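Local coordinates for DUF4276 family protein (Pyrococcus horikoshii, PDB 2P62) that is of unknown function but belongs to the Toprim-like clan, whose better-known members act on nucleic acids, at residues 1-7 with 88-94; 20-25 with 236-240; 40-44 with 73-78; 79-83 with 126-131. All coordinates share one frame; numbering follows the deposited sequence.

Interaction 1 (1-7 with 88-94)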
loop_
_atom_site.group_PDB
_atom_site.type_symbol
_atom_site.label_atom_id
_atom_site.label_comp_id
_atom_site.label_asym_id
_atom_site.label_seq_id
_atom_site.Cartn_x
_atom_site.Cartn_y
_atom_site.Cartn_z
ATOM N N MET A 1 19.192 23.048 -13.821
ATOM C CA MET A 1 17.813 22.958 -13.279
ATOM C C MET A 1 17.778 23.422 -11.800
ATOM O O MET A 1 18.743 23.219 -11.054
ATOM C CB MET A 1 17.352 21.500 -13.408
ATOM C CG MET A 1 15.879 21.277 -13.701
ATOM S SD MET A 1 15.306 21.586 -15.384
ATOM C CE MET A 1 13.638 21.127 -15.100
ATOM N N ARG A 2 16.694 24.081 -11.386
ATOM C CA ARG A 2 16.557 24.505 -9.990
ATOM C C ARG A 2 16.012 23.290 -9.258
ATOM O O ARG A 2 15.070 22.645 -9.725
ATOM C CB ARG A 2 15.554 25.646 -9.840
ATOM C CG ARG A 2 16.057 26.987 -10.289
ATOM C CD ARG A 2 15.097 27.623 -11.270
ATOM N NE ARG A 2 13.746 27.827 -10.741
ATOM C CZ ARG A 2 13.472 28.417 -9.584
ATOM N NH1 ARG A 2 14.453 28.848 -8.816
ATOM N NH2 ARG A 2 12.219 28.627 -9.216
ATOM N N ILE A 3 16.601 22.978 -8.114
ATOM C CA ILE A 3 16.171 21.821 -7.351
ATOM C C ILE A 3 15.621 22.203 -5.993
ATOM O O ILE A 3 16.234 22.983 -5.268
ATOM C CB ILE A 3 17.326 20.840 -7.099
ATOM C CG1 ILE A 3 18.009 20.453 -8.406
ATOM C CG2 ILE A 3 16.786 19.583 -6.440
ATOM C CD1 ILE A 3 19.236 19.630 -8.174
ATOM N N LYS A 4 14.466 21.635 -5.661
ATOM C CA LYS A 4 13.816 21.856 -4.380
ATOM C C LYS A 4 13.549 20.478 -3.779
ATOM O O LYS A 4 13.077 19.573 -4.469
ATOM C CB LYS A 4 12.495 22.596 -4.567
ATOM C CG LYS A 4 12.626 23.925 -5.282
ATOM C CD LYS A 4 11.338 24.706 -5.193
ATOM C CE LYS A 4 11.437 26.026 -5.952
ATOM N NZ LYS A 4 10.182 26.808 -5.766
ATOM N N LEU A 5 13.866 20.323 -2.496
ATOM C CA LEU A 5 13.670 19.061 -1.797
ATOM C C LEU A 5 12.422 19.090 -0.909
ATOM O O LEU A 5 12.229 20.010 -0.107
ATOM C CB LEU A 5 14.909 18.746 -0.946
ATOM C CG LEU A 5 14.920 17.451 -0.125
ATOM C CD1 LEU A 5 14.770 16.253 -1.066
ATOM C CD2 LEU A 5 16.226 17.345 0.669
ATOM N N ILE A 6 11.574 18.080 -1.074
ATOM C CA ILE A 6 10.354 17.951 -0.289
ATOM C C ILE A 6 10.425 16.662 0.528
ATOM O O ILE A 6 10.506 15.563 -0.023
ATOM C CB ILE A 6 9.099 17.914 -1.185
ATOM C CG1 ILE A 6 9.064 19.160 -2.080
ATOM C CG2 ILE A 6 7.848 17.838 -0.304
ATOM C CD1 ILE A 6 7.797 19.319 -2.919
ATOM N N ILE A 7 10.409 16.813 1.849
ATOM C CA ILE A 7 10.488 15.679 2.760
ATOM C C ILE A 7 9.172 15.449 3.487
ATOM O O ILE A 7 8.690 16.322 4.208
ATOM C CB ILE A 7 11.584 15.893 3.823
ATOM C CG1 ILE A 7 12.913 16.258 3.144
ATOM C CG2 ILE A 7 11.729 14.619 4.666
ATOM C CD1 ILE A 7 14.024 16.653 4.110
ATOM N N ASN A 88 22.557 21.930 -6.464
ATOM C CA ASN A 88 21.847 23.163 -6.746
ATOM C C ASN A 88 20.492 23.210 -6.032
ATOM O O ASN A 88 19.452 23.448 -6.654
ATOM C CB ASN A 88 21.647 23.320 -8.249
ATOM C CG ASN A 88 21.222 24.720 -8.625
ATOM O OD1 ASN A 88 20.470 24.922 -9.576
ATOM N ND2 ASN A 88 21.711 25.703 -7.874
ATOM N N VAL A 89 20.507 22.991 -4.723
ATOM C CA VAL A 89 19.284 23.014 -3.935
ATOM C C VAL A 89 19.090 24.397 -3.330
ATOM O O VAL A 89 19.992 24.939 -2.697
ATOM C CB VAL A 89 19.323 21.949 -2.811
ATOM C CG1 VAL A 89 18.178 22.169 -1.827
ATOM C CG2 VAL A 89 19.214 20.568 -3.417
ATOM N N GLU A 90 17.907 24.960 -3.535
ATOM C CA GLU A 90 17.605 26.290 -3.028
ATOM C C GLU A 90 16.497 26.309 -1.976
ATOM O O GLU A 90 16.372 27.265 -1.214
ATOM C CB GLU A 90 17.234 27.214 -4.190
ATOM C CG GLU A 90 15.891 26.941 -4.825
ATOM C CD GLU A 90 15.664 27.810 -6.056
ATOM O OE1 GLU A 90 16.398 28.807 -6.232
ATOM O OE2 GLU A 90 14.750 27.500 -6.843
ATOM N N GLU A 91 15.674 25.270 -1.943
ATOM C CA GLU A 91 14.618 25.220 -0.950
ATOM C C GLU A 91 14.412 23.795 -0.471
ATOM O O GLU A 91 14.590 22.829 -1.220
ATOM C CB GLU A 91 13.289 25.792 -1.500
ATOM C CG GLU A 91 13.411 27.197 -2.099
ATOM C CD GLU A 91 12.090 27.836 -2.512
ATOM O OE1 GLU A 91 11.233 27.144 -3.114
ATOM O OE2 GLU A 91 11.919 29.052 -2.247
ATOM N N VAL A 92 14.068 23.683 0.802
ATOM C CA VAL A 92 13.797 22.403 1.413
ATOM C C VAL A 92 12.513 22.552 2.213
ATOM O O VAL A 92 12.375 23.467 3.030
ATOM C CB VAL A 92 14.928 21.949 2.371
ATOM C CG1 VAL A 92 14.517 20.655 3.052
ATOM C CG2 VAL A 92 16.233 21.733 1.602
ATOM N N TYR A 93 11.566 21.657 1.948
ATOM C CA TYR A 93 10.286 21.652 2.642
ATOM C C TYR A 93 10.235 20.437 3.559
ATOM O O TYR A 93 10.564 19.333 3.149
ATOM C CB TYR A 93 9.127 21.597 1.633
ATOM C CG TYR A 93 9.033 22.830 0.769
ATOM C CD1 TYR A 93 9.857 22.981 -0.349
ATOM C CD2 TYR A 93 8.196 23.894 1.121
ATOM C CE1 TYR A 93 9.866 24.157 -1.084
ATOM C CE2 TYR A 93 8.196 25.085 0.382
ATOM C CZ TYR A 93 9.039 25.212 -0.715
ATOM O OH TYR A 93 9.113 26.398 -1.424
ATOM N N VAL A 94 9.844 20.640 4.807
ATOM C CA VAL A 94 9.743 19.526 5.739
ATOM C C VAL A 94 8.306 19.503 6.243
ATOM O O VAL A 94 7.892 20.391 6.978
ATOM C CB VAL A 94 10.733 19.696 6.907
ATOM C CG1 VAL A 94 10.663 18.479 7.833
ATOM C CG2 VAL A 94 12.151 19.850 6.363
#
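The carboxylate of E91 is gripped at OE1 from opposite faces of its plane: K4 NZ reaches it at 2.9 Å, a salt bridge, and Y93 OH donates from the other face at 2.8 Å. K4 CD comes to the edge of the Y93 ring, I6 CG1 approaches it obliquely at 4.3 Å from CD1, and Y132 stacks on it. K4, extended beyond CG, lies side by side with E91, and its NZ also donates to M239 O and G241 O. With an alanine here, E91 OE1 would probably lose its cationic partner and these C-terminal carbonyls the lysine that ties them to the strand. R2 and E90 form a second salt bridge, guanidinium and carboxylate planes 75° apart, though its modelled closeness is doubtful. On the face carrying I3, L5 and I7, I3 CG2 meets V89 CG2 at 4.0 Å and I7 CD1 touches V92 and V94. Backbone bonds alternate between the strands, the straightest being Y93 N to L5 O (2.7 Å, 169°). I3 pairs with V89 but L5 with V92, so E90 is an extra residue, as in a beta bulge. Two parallel strands, 10° apart, thus form the middle of the sheet of an alpha/beta fold.

Interaction 2 (20-25 with 236-240)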
loop_
_atom_site.group_PDB
_atom_site.type_symbol
_atom_site.label_atom_id
_atom_site.label_comp_id
_atom_site.label_asym_id
_atom_site.label_seq_id
_atom_site.Cartn_x
_atom_site.Cartn_y
_atom_site.Cartn_z
ATOM N N LEU A 20 -1.435 16.707 -6.537
ATOM C CA LEU A 20 -1.652 18.139 -6.676
ATOM C C LEU A 20 -0.595 18.761 -7.586
ATOM O O LEU A 20 -0.921 19.544 -8.474
ATOM C CB LEU A 20 -1.596 18.830 -5.319
ATOM C CG LEU A 20 -2.697 18.481 -4.319
ATOM C CD1 LEU A 20 -2.259 18.977 -2.958
ATOM C CD2 LEU A 20 -4.042 19.084 -4.737
ATOM N N LEU A 21 0.669 18.413 -7.362
ATOM C CA LEU A 21 1.768 18.963 -8.152
ATOM C C LEU A 21 1.715 18.570 -9.629
ATOM O O LEU A 21 2.144 19.335 -10.487
ATOM C CB LEU A 21 3.114 18.545 -7.546
ATOM C CG LEU A 21 3.467 19.106 -6.162
ATOM C CD1 LEU A 21 4.796 18.536 -5.687
ATOM C CD2 LEU A 21 3.532 20.629 -6.237
ATOM N N GLU A 22 1.190 17.381 -9.920
ATOM C CA GLU A 22 1.074 16.907 -11.297
ATOM C C GLU A 22 -0.221 17.388 -11.952
ATOM O O GLU A 22 -0.200 18.166 -12.907
ATOM C CB GLU A 22 1.117 15.369 -11.353
ATOM C CG GLU A 22 2.497 14.768 -11.060
ATOM C CD GLU A 22 2.568 13.239 -11.198
ATOM O OE1 GLU A 22 3.685 12.694 -11.083
ATOM O OE2 GLU A 22 1.532 12.578 -11.417
ATOM N N LYS A 23 -1.345 16.938 -11.405
ATOM C CA LYS A 23 -2.656 17.255 -11.946
ATOM C C LYS A 23 -3.147 18.684 -11.786
ATOM O O LYS A 23 -4.042 19.118 -12.509
ATOM C CB LYS A 23 -3.685 16.279 -11.371
ATOM C CG LYS A 23 -3.368 14.809 -11.666
ATOM C CD LYS A 23 -3.306 14.522 -13.172
ATOM C CE LYS A 23 -3.054 13.036 -13.478
ATOM N NZ LYS A 23 -1.701 12.581 -13.065
ATOM N N LEU A 24 -2.560 19.422 -10.856
ATOM C CA LEU A 24 -2.979 20.798 -10.645
ATOM C C LEU A 24 -1.944 21.821 -11.127
ATOM O O LEU A 24 -2.312 22.876 -11.632
ATOM C CB LEU A 24 -3.277 21.020 -9.168
ATOM C CG LEU A 24 -4.096 22.266 -8.842
ATOM C CD1 LEU A 24 -5.514 22.123 -9.401
ATOM C CD2 LEU A 24 -4.140 22.444 -7.344
ATOM N N TYR A 25 -0.654 21.520 -10.983
ATOM C CA TYR A 25 0.369 22.471 -11.421
ATOM C C TYR A 25 1.175 22.097 -12.656
ATOM O O TYR A 25 2.152 22.759 -12.963
ATOM C CB TYR A 25 1.329 22.821 -10.269
ATOM C CG TYR A 25 0.642 23.511 -9.119
ATOM C CD1 TYR A 25 0.150 22.780 -8.049
ATOM C CD2 TYR A 25 0.412 24.885 -9.140
ATOM C CE1 TYR A 25 -0.560 23.392 -7.027
ATOM C CE2 TYR A 25 -0.302 25.514 -8.116
ATOM C CZ TYR A 25 -0.786 24.756 -7.064
ATOM O OH TYR A 25 -1.508 25.341 -6.050
ATOM N N LEU A 236 1.943 25.410 -1.537
ATOM C CA LEU A 236 2.038 24.869 -2.881
ATOM C C LEU A 236 2.581 25.913 -3.839
ATOM O O LEU A 236 3.452 25.623 -4.662
ATOM C CB LEU A 236 0.660 24.399 -3.358
ATOM C CG LEU A 236 0.124 23.167 -2.615
ATOM C CD1 LEU A 236 -1.382 23.022 -2.797
ATOM C CD2 LEU A 236 0.871 21.948 -3.126
ATOM N N GLU A 237 2.076 27.134 -3.724
ATOM C CA GLU A 237 2.510 28.204 -4.613
ATOM C C GLU A 237 3.975 28.569 -4.397
ATOM O O GLU A 237 4.604 29.150 -5.273
ATOM C CB GLU A 237 1.599 29.427 -4.450
ATOM C CG GLU A 237 0.128 29.100 -4.700
ATOM C CD GLU A 237 -0.778 30.315 -4.645
ATOM O OE1 GLU A 237 -0.536 31.208 -3.802
ATOM O OE2 GLU A 237 -1.745 30.370 -5.435
ATOM N N ARG A 238 4.515 28.201 -3.239
ATOM C CA ARG A 238 5.912 28.467 -2.925
ATOM C C ARG A 238 6.772 27.380 -3.574
ATOM O O ARG A 238 7.784 27.671 -4.224
ATOM C CB ARG A 238 6.120 28.461 -1.410
ATOM C CG ARG A 238 7.072 29.529 -0.920
ATOM C CD ARG A 238 6.594 30.890 -1.386
ATOM N NE ARG A 238 7.472 31.978 -0.971
ATOM C CZ ARG A 238 7.536 32.461 0.265
ATOM N NH1 ARG A 238 8.370 33.456 0.535
ATOM N NH2 ARG A 238 6.767 31.956 1.225
ATOM N N MET A 239 6.350 26.129 -3.381
ATOM C CA MET A 239 7.027 24.965 -3.940
ATOM C C MET A 239 7.195 25.193 -5.439
ATOM O O MET A 239 8.281 25.018 -5.992
ATOM C CB MET A 239 6.194 23.694 -3.694
ATOM C CG MET A 239 5.985 23.291 -2.223
ATOM S SD MET A 239 4.945 21.801 -2.060
ATOM C CE MET A 239 5.619 21.067 -0.542
ATOM N N VAL A 240 6.114 25.598 -6.093
ATOM C CA VAL A 240 6.159 25.856 -7.519
ATOM C C VAL A 240 6.467 27.333 -7.724
ATOM O O VAL A 240 6.368 28.125 -6.792
ATOM C CB VAL A 240 4.825 25.501 -8.175
ATOM C CG1 VAL A 240 4.919 25.702 -9.665
ATOM C CG2 VAL A 240 4.480 24.056 -7.870
#
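Two helix ends approach each other here, with CA atoms 7.9 Å apart at L21 and L236 and 7.8 Å apart at Y25 and V240, V240 being the first residue to leave helical geometry. The contact is van der Waals, mostly between apolar groups. V240 CG2 touches both L21 and Y25: it sits 3.9 Å from L21 CD2 and also meets the near end of the Y25 ring, 4.1 Å from CG, approaching that ring obliquely. L236 takes the far end of the same ring, its CB lying 3.6 Å from Y25 OH, and the two side chains cross at about a right angle. Y25 reaches both partners because its CG is anti to its own carbonyl carbon (chi1 -63°), which lays the phenol along the flank of helix 233-239. A serine in place of Y25 would probably leave a gap between segment 20-25 and the pair L236 and V240, with L236 CB and V240 CG2 losing their aromatic cover. Deeper in, L236 spreads its two methyl groups between neighbours: CD1 meets L20 CD1 at 4.1 Å, again roughly at a right angle, while CD2 touches L21 CD2 at 4.3 Å. L21 and V240 slide past each other in opposite directions. Around them L20 rests on L223, L236 on L227, and L21 on L53, L60 and I62 of the sheet. This is helix-to-helix packing over one face of an alpha/beta sheet, in which the C-terminal helix 233-239 lies beside helix 11-23, the first helix of the fold.

Interaction 3 (40-44 with 73-78)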
loop_
_atom_site.group_PDB
_atom_site.type_symbol
_atom_site.label_atom_id
_atom_site.label_comp_id
_atom_site.label_asym_id
_atom_site.label_seq_id
_atom_site.Cartn_x
_atom_site.Cartn_y
_atom_site.Cartn_z
ATOM N N GLY A 40 26.664 10.442 -0.900
ATOM C CA GLY A 40 27.655 11.372 -0.393
ATOM C C GLY A 40 27.201 12.816 -0.452
ATOM O O GLY A 40 27.684 13.653 0.314
ATOM N N LYS A 41 26.268 13.115 -1.352
ATOM C CA LYS A 41 25.779 14.479 -1.498
ATOM C C LYS A 41 24.389 14.716 -0.925
ATOM O O LYS A 41 24.129 15.775 -0.351
ATOM C CB LYS A 41 25.818 14.891 -2.970
ATOM C CG LYS A 41 27.224 14.910 -3.531
ATOM C CD LYS A 41 27.378 15.889 -4.681
ATOM C CE LYS A 41 26.560 15.493 -5.890
ATOM N NZ LYS A 41 26.866 16.393 -7.036
ATOM N N TRP A 42 23.504 13.735 -1.069
ATOM C CA TRP A 42 22.143 13.862 -0.559
ATOM C C TRP A 42 21.930 13.268 0.827
ATOM O O TRP A 42 21.041 13.704 1.558
ATOM C CB TRP A 42 21.147 13.228 -1.527
ATOM C CG TRP A 42 21.008 13.973 -2.808
ATOM C CD1 TRP A 42 21.735 13.792 -3.949
ATOM C CD2 TRP A 42 20.075 15.021 -3.085
ATOM N NE1 TRP A 42 21.309 14.661 -4.923
ATOM C CE2 TRP A 42 20.293 15.430 -4.418
ATOM C CE3 TRP A 42 19.079 15.658 -2.335
ATOM C CZ2 TRP A 42 19.544 16.445 -5.022
ATOM C CZ3 TRP A 42 18.335 16.667 -2.936
ATOM C CH2 TRP A 42 18.574 17.051 -4.267
ATOM N N GLY A 43 22.730 12.269 1.186
ATOM C CA GLY A 43 22.589 11.657 2.495
ATOM C C GLY A 43 21.412 10.705 2.599
ATOM O O GLY A 43 20.957 10.385 3.699
ATOM N N PHE A 44 20.914 10.252 1.453
ATOM C CA PHE A 44 19.789 9.322 1.423
ATOM C C PHE A 44 20.275 7.916 1.776
ATOM O O PHE A 44 21.479 7.645 1.764
ATOM C CB PHE A 44 19.144 9.318 0.030
ATOM C CG PHE A 44 18.504 10.629 -0.352
ATOM C CD1 PHE A 44 18.238 10.925 -1.688
ATOM C CD2 PHE A 44 18.167 11.568 0.619
ATOM C CE1 PHE A 44 17.653 12.143 -2.056
ATOM C CE2 PHE A 44 17.582 12.786 0.266
ATOM C CZ PHE A 44 17.324 13.072 -1.075
ATOM N N LYS A 73 20.225 13.940 9.197
ATOM C CA LYS A 73 21.348 13.396 8.450
ATOM C C LYS A 73 21.224 13.864 6.998
ATOM O O LYS A 73 22.211 14.244 6.364
ATOM C CB LYS A 73 21.324 11.864 8.560
ATOM C CG LYS A 73 22.504 11.120 7.937
ATOM C CD LYS A 73 22.189 10.635 6.518
ATOM C CE LYS A 73 22.705 9.207 6.268
ATOM N NZ LYS A 73 24.174 9.030 6.526
ATOM N N VAL A 74 20.000 13.862 6.484
ATOM C CA VAL A 74 19.754 14.299 5.117
ATOM C C VAL A 74 19.985 15.796 4.950
ATOM O O VAL A 74 20.549 16.231 3.950
ATOM C CB VAL A 74 18.317 13.980 4.689
ATOM C CG1 VAL A 74 18.029 14.593 3.321
ATOM C CG2 VAL A 74 18.125 12.482 4.656
ATOM N N LEU A 75 19.542 16.572 5.934
ATOM C CA LEU A 75 19.689 18.020 5.903
ATOM C C LEU A 75 21.143 18.440 5.943
ATOM O O LEU A 75 21.557 19.360 5.237
ATOM C CB LEU A 75 18.956 18.660 7.089
ATOM C CG LEU A 75 17.483 19.012 6.890
ATOM C CD1 LEU A 75 16.829 19.395 8.218
ATOM C CD2 LEU A 75 17.398 20.161 5.902
ATOM N N LYS A 76 21.915 17.761 6.781
ATOM C CA LYS A 76 23.324 18.082 6.924
ATOM C C LYS A 76 24.037 17.872 5.589
ATOM O O LYS A 76 24.741 18.756 5.106
ATOM C CB LYS A 76 23.943 17.208 8.015
ATOM C CG LYS A 76 25.299 17.678 8.462
ATOM C CD LYS A 76 25.864 16.773 9.545
ATOM C CE LYS A 76 27.144 17.369 10.133
ATOM N NZ LYS A 76 28.126 17.726 9.061
ATOM N N SER A 77 23.828 16.705 4.989
ATOM C CA SER A 77 24.436 16.396 3.710
ATOM C C SER A 77 24.089 17.453 2.674
ATOM O O SER A 77 24.975 18.110 2.135
ATOM C CB SER A 77 23.960 15.038 3.198
ATOM O OG SER A 77 24.128 14.026 4.165
ATOM N N VAL A 78 22.798 17.610 2.392
ATOM C CA VAL A 78 22.362 18.575 1.385
ATOM C C VAL A 78 22.954 19.964 1.645
ATOM O O VAL A 78 23.542 20.568 0.746
ATOM C CB VAL A 78 20.803 18.662 1.300
ATOM C CG1 VAL A 78 20.402 19.700 0.284
ATOM C CG2 VAL A 78 20.214 17.312 0.889
HETATM O O HOH W 1 27.743 16.151 1.627
#
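V74 has CG1 anti to the backbone N (chi1 173°) and V78 has CG2 anti to its carbonyl carbon, which sets these methyls against the two aromatic rings of 40-44, where helices 39-42 and 71-84 meet over the sheet face carrying I3, L5 and V89. V74 CG1 comes to the edge of the F44 ring, 3.6 Å from CE2, while V78 CG2 meets W42 obliquely, 3.8 Å from CE3; W42 and V78 also pack on those strands. W42 CB lies 3.6 Å above the F44 ring, over its centre. Between the two aromatics G43, with positive phi, brings its backbone onto helix 71-84, its CA 3.3 Å from S77 OG. A CB there would fall 2.2 Å from S77 OG, so the absence of a side chain lets the chain come this close. S77 OG is turned back to K73 O at 2.9 Å, and S77 N reaches that oxygen from the opposite face of its carbonyl plane. A water donates to G40 O at 2.8 Å and, weakly, to S77 O. Direct contact between the segments is therefore van der Waals, with the S77 hydroxyl satisfied inside its own helix. Polar links lie at the margins: the water, and K41 O hydrogen-bonded to S81 OG.

Interaction 4 (79-83 with 126-131)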
loop_
_atom_site.group_PDB
_atom_site.type_symbol
_atom_site.label_atom_id
_atom_site.label_comp_id
_atom_site.label_asym_id
_atom_site.label_seq_id
_atom_site.Cartn_x
_atom_site.Cartn_y
_atom_site.Cartn_z
ATOM N N LEU A 79 22.819 20.449 2.877
ATOM C CA LEU A 79 23.350 21.753 3.270
ATOM C C LEU A 79 24.859 21.856 3.049
ATOM O O LEU A 79 25.353 22.867 2.552
ATOM C CB LEU A 79 23.035 22.018 4.742
ATOM C CG LEU A 79 21.879 22.929 5.148
ATOM C CD1 LEU A 79 20.721 22.827 4.185
ATOM C CD2 LEU A 79 21.464 22.551 6.551
ATOM N N ASP A 80 25.598 20.824 3.440
ATOM C CA ASP A 80 27.048 20.841 3.251
ATOM C C ASP A 80 27.350 20.825 1.745
ATOM O O ASP A 80 28.215 21.563 1.266
ATOM C CB ASP A 80 27.704 19.641 3.960
ATOM C CG ASP A 80 27.787 19.821 5.489
ATOM O OD1 ASP A 80 27.920 18.801 6.197
ATOM O OD2 ASP A 80 27.745 20.974 5.991
ATOM N N SER A 81 26.625 19.998 0.994
ATOM C CA SER A 81 26.833 19.936 -0.447
ATOM C C SER A 81 26.562 21.313 -1.061
ATOM O O SER A 81 27.267 21.737 -1.976
ATOM C CB SER A 81 25.917 18.880 -1.080
ATOM O OG SER A 81 26.187 17.586 -0.563
ATOM N N VAL A 82 25.550 22.017 -0.560
ATOM C CA VAL A 82 25.247 23.341 -1.092
ATOM C C VAL A 82 26.371 24.324 -0.739
ATOM O O VAL A 82 26.773 25.141 -1.564
ATOM C CB VAL A 82 23.888 23.882 -0.553
ATOM C CG1 VAL A 82 23.661 25.320 -1.032
ATOM C CG2 VAL A 82 22.749 22.998 -1.033
ATOM N N LYS A 83 26.887 24.243 0.481
ATOM C CA LYS A 83 27.962 25.145 0.873
ATOM C C LYS A 83 29.168 24.928 -0.043
ATOM O O LYS A 83 29.805 25.884 -0.480
ATOM C CB LYS A 83 28.382 24.902 2.325
ATOM C CG LYS A 83 29.293 25.995 2.879
ATOM C CD LYS A 83 30.213 25.498 3.992
ATOM C CE LYS A 83 29.443 25.007 5.211
ATOM N NZ LYS A 83 30.362 24.436 6.245
ATOM N N THR A 126 19.706 29.182 5.835
ATOM C CA THR A 126 21.055 28.849 6.249
ATOM C C THR A 126 21.760 28.304 5.020
ATOM O O THR A 126 21.157 27.590 4.218
ATOM C CB THR A 126 21.055 27.797 7.389
ATOM O OG1 THR A 126 22.399 27.538 7.808
ATOM C CG2 THR A 126 20.418 26.507 6.937
ATOM N N GLU A 127 23.029 28.670 4.856
ATOM C CA GLU A 127 23.801 28.214 3.711
ATOM C C GLU A 127 23.094 28.656 2.429
ATOM O O GLU A 127 23.236 28.023 1.390
ATOM C CB GLU A 127 23.919 26.687 3.750
ATOM C CG GLU A 127 25.306 26.122 4.073
ATOM C CD GLU A 127 26.007 26.789 5.256
ATOM O OE1 GLU A 127 26.698 27.807 5.031
ATOM O OE2 GLU A 127 25.871 26.296 6.400
ATOM N N GLY A 128 22.328 29.740 2.507
ATOM C CA GLY A 128 21.617 30.232 1.338
ATOM C C GLY A 128 20.409 29.394 0.951
ATOM O O GLY A 128 19.794 29.623 -0.089
ATOM N N VAL A 129 20.057 28.421 1.785
ATOM C CA VAL A 129 18.917 27.545 1.501
ATOM C C VAL A 129 17.698 27.864 2.370
ATOM O O VAL A 129 17.803 27.927 3.597
ATOM C CB VAL A 129 19.308 26.046 1.716
ATOM C CG1 VAL A 129 18.086 25.153 1.595
ATOM C CG2 VAL A 129 20.372 25.627 0.695
ATOM N N LYS A 130 16.544 28.054 1.732
ATOM C CA LYS A 130 15.311 28.337 2.462
ATOM C C LYS A 130 14.646 27.048 2.949
ATOM O O LYS A 130 14.163 26.251 2.152
ATOM C CB LYS A 130 14.325 29.116 1.583
ATOM C CG LYS A 130 14.686 30.567 1.362
ATOM C CD LYS A 130 13.594 31.289 0.598
ATOM C CE LYS A 130 14.038 32.697 0.250
ATOM N NZ LYS A 130 15.357 32.653 -0.442
ATOM N N ILE A 131 14.622 26.848 4.261
ATOM C CA ILE A 131 14.007 25.658 4.831
ATOM C C ILE A 131 12.610 25.994 5.357
ATOM O O ILE A 131 12.442 26.851 6.228
ATOM C CB ILE A 131 14.896 25.084 5.948
ATOM C CG1 ILE A 131 16.283 24.766 5.363
ATOM C CG2 ILE A 131 14.259 23.814 6.523
ATOM C CD1 ILE A 131 17.403 24.440 6.393
#
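V129 and V82 meet where a two-residue beta hairpin, turning through a type I' turn from T126 to V129, packs against the end of helix 71-84; this helix segment runs 158° to strand 129-131. The apolar contacts dominate. V129 CG2 lies 3.7 Å from V82 CG1 and the two side chains cross obliquely. L79 reaches over the hairpin with both methyls: CD1 approaches I131 CD1 at 4.3 Å and V129 CB, while CD2 meets T126 CG2 at 4.1 Å, the side chains at about a right angle. The turn is closed by its own backbone, V129 N donating to T126 O at 2.8 Å and T126 N to V129 O, with both E127 and G128 at positive phi. Of the charged side chains, E127 CG lies 3.7 Å from K83 CB, and the E127 carboxylate rests along the K83 methylenes CG and CE. K83 NZ stays 4.9 Å from E127 OE2; that oxygen instead pairs with R115, which also bridges to D80 of the helix and so joins helix and turn by charge. Two backbone oxygens are in van der Waals contact with side-chain carbons: L79 O faces E127 CG at 3.6 Å, and E127 O touches V82 CG1 at 3.7 Å.

In the fold
Interaction 1 joins two neighbouring central strands of the mixed sheet, and the other contacts lie around it. Interactions 3 and 4, with centres 11 Å apart, share helix 71-84 on the sheet face carrying I3, L5 and V89. Interaction 4 also extends the sheet, K130 pairing with E90 and V92. Interaction 2 covers the face carrying K4 and Y93, its centre 14 Å from interaction 1's and about 25 Å from interaction 3's. Along the chain, interaction 3 closes before interaction 4 opens, while interaction 2 spans both and sets the C-terminal helix beside helix 11-23; K4 to M239 ties it to strand 2-7. Helices thus sandwich the sheet, consistent with a Toprim-like alpha/beta fold.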